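Local coordinates for D-isomer specific 2-hydroxyacid dehydrogenase family protein (Aeromonas salmonicida subsp. salmonicida, PDB 3HG7) that probably acts as an NAD-dependent oxidoreductase of the D-2-hydroxyacid dehydrogenase family, although its own substrate is not established, at residues V80-R85 against G308-D313. The protein carries 1 engineered substitution. Numbering follows the deposited sequence.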
# COMPACT_ATOMS: atom_id res chain seq x y z
N VAL A 80 -11.18 7.41 -3.90
CA VAL A 80 -12.63 7.47 -4.04
C VAL A 80 -13.20 8.83 -3.59
O VAL A 80 -14.32 9.18 -3.95
CB VAL A 80 -13.33 6.29 -3.32
CG1 VAL A 80 -12.86 4.93 -3.91
CG2 VAL A 80 -13.13 6.37 -1.79
N LEU A 81 -12.41 9.58 -2.82
CA LEU A 81 -12.83 10.90 -2.32
C LEU A 81 -12.42 12.07 -3.23
O LEU A 81 -12.79 13.22 -2.97
CB LEU A 81 -12.31 11.11 -0.89
CG LEU A 81 -12.60 10.00 0.13
CD1 LEU A 81 -11.85 10.29 1.42
CD2 LEU A 81 -14.11 9.90 0.41
N LEU A 82 -11.67 11.76 -4.29
CA LEU A 82 -11.25 12.78 -5.26
C LEU A 82 -12.24 12.87 -6.42
O LEU A 82 -12.08 13.69 -7.32
CB LEU A 82 -9.84 12.49 -5.78
CG LEU A 82 -8.75 12.12 -4.76
CD1 LEU A 82 -7.47 11.77 -5.49
CD2 LEU A 82 -8.51 13.21 -3.72
N ASP A 83 -13.25 12.00 -6.37
CA ASP A 83 -14.36 12.02 -7.32
C ASP A 83 -14.90 13.45 -7.42
O ASP A 83 -15.16 14.10 -6.40
CB ASP A 83 -15.43 11.04 -6.83
CG ASP A 83 -16.56 10.83 -7.83
OD1 ASP A 83 -16.81 11.68 -8.70
OD2 ASP A 83 -17.24 9.78 -7.71
N ALA A 84 -15.04 13.92 -8.66
CA ALA A 84 -15.53 15.27 -8.95
C ALA A 84 -16.93 15.53 -8.39
O ALA A 84 -17.31 16.68 -8.18
CB ALA A 84 -15.50 15.53 -10.45
N ARG A 85 -17.68 14.46 -8.16
CA ARG A 85 -19.03 14.55 -7.59
C ARG A 85 -19.02 14.86 -6.09
O ARG A 85 -20.04 15.30 -5.55
CB ARG A 85 -19.81 13.25 -7.82
CG ARG A 85 -19.90 12.76 -9.28
CD ARG A 85 -21.01 11.71 -9.43
NE ARG A 85 -20.59 10.58 -10.27
CZ ARG A 85 -20.02 9.47 -9.82
NH1 ARG A 85 -19.78 9.31 -8.52
NH2 ARG A 85 -19.68 8.50 -10.67
N GLY A 308 -0.08 14.91 6.27
CA GLY A 308 -0.78 13.93 5.45
C GLY A 308 -1.90 14.59 4.68
O GLY A 308 -2.82 13.91 4.21
N LYS A 309 -1.83 15.90 4.55
CA LYS A 309 -2.90 16.65 3.93
C LYS A 309 -2.96 16.33 2.45
O LYS A 309 -1.93 16.32 1.76
CB LYS A 309 -2.71 18.17 4.13
CG LYS A 309 -3.51 18.98 3.16
CD LYS A 309 -4.89 19.22 3.69
CE LYS A 309 -4.99 20.64 4.15
NZ LYS A 309 -5.78 21.48 3.22
N ILE A 310 -4.17 16.13 1.96
CA ILE A 310 -4.44 15.83 0.57
C ILE A 310 -4.87 17.08 -0.18
O ILE A 310 -5.78 17.79 0.24
CB ILE A 310 -5.53 14.72 0.45
CG1 ILE A 310 -5.06 13.44 1.16
CG2 ILE A 310 -5.92 14.47 -0.99
CD1 ILE A 310 -3.79 12.79 0.61
N ASP A 311 -4.20 17.37 -1.29
CA ASP A 311 -4.56 18.50 -2.14
C ASP A 311 -5.59 18.00 -3.14
O ASP A 311 -5.29 17.13 -3.97
CB ASP A 311 -3.31 19.03 -2.87
CG ASP A 311 -3.62 20.22 -3.79
OD1 ASP A 311 -4.52 21.04 -3.47
OD2 ASP A 311 -2.94 20.33 -4.83
N PHE A 312 -6.81 18.52 -3.06
CA PHE A 312 -7.86 18.11 -4.00
C PHE A 312 -7.50 18.40 -5.48
O PHE A 312 -7.87 17.64 -6.38
CB PHE A 312 -9.22 18.70 -3.59
CG PHE A 312 -9.87 17.99 -2.41
CD1 PHE A 312 -10.15 16.62 -2.47
CD2 PHE A 312 -10.20 18.68 -1.26
CE1 PHE A 312 -10.76 15.96 -1.40
CE2 PHE A 312 -10.81 18.03 -0.17
CZ PHE A 312 -11.08 16.67 -0.25
N ASP A 313 -6.72 19.46 -5.70
CA ASP A 313 -6.15 19.76 -7.02
C ASP A 313 -4.78 19.09 -7.22
O ASP A 313 -4.68 17.92 -7.59
CB ASP A 313 -6.01 21.27 -7.21
CG ASP A 313 -7.25 22.02 -6.76
OD1 ASP A 313 -7.16 22.82 -5.80
OD2 ASP A 313 -8.32 21.81 -7.37
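The ring of Phe312 is approached obliquely by Leu81 and Leu82: the backbone O of Leu81 lies 3.8 Å from Phe312 CE1, and Leu82 CD2 lies 4.0 Å from Phe312 CD1. Tyr90 meets the same ring edge-to-face. The second flat group, the Arg85 guanidinium, lies within 80-85, away from the tail; it has Asp83 OD1 3.7 Å above one face, displaced toward its rim, while NH1 of Arg85 forms a salt bridge with Asp83 OD2 at 2.7 Å. Asp83 OD1 also accepts from Arg85 N (3.0 Å, 172° at the hydrogen), closing an Asx turn over Asp83-Arg85; Lys59 is a second cationic partner of Asp83 OD2.

Leu82 reaches across with one methyl. The same CD2 of Leu82 also lies 4.0 Å from Ile310 CG2, the two aliphatic side chains crossing near a right angle. With chi1 at -59°, Ile310 keeps CG1 beside its backbone N and swings CG2 to the far side from that N, where it meets Leu82. Backbone bonds from Gly308 to Asn94 and from Ile310 to Leu92 tie the C-terminal tail to edge strand 91-93 of the five-stranded parallel sheet. With 136 Å² buried, the tail meets the 80-85 loop mainly through van der Waals contact and hydrophobic burial.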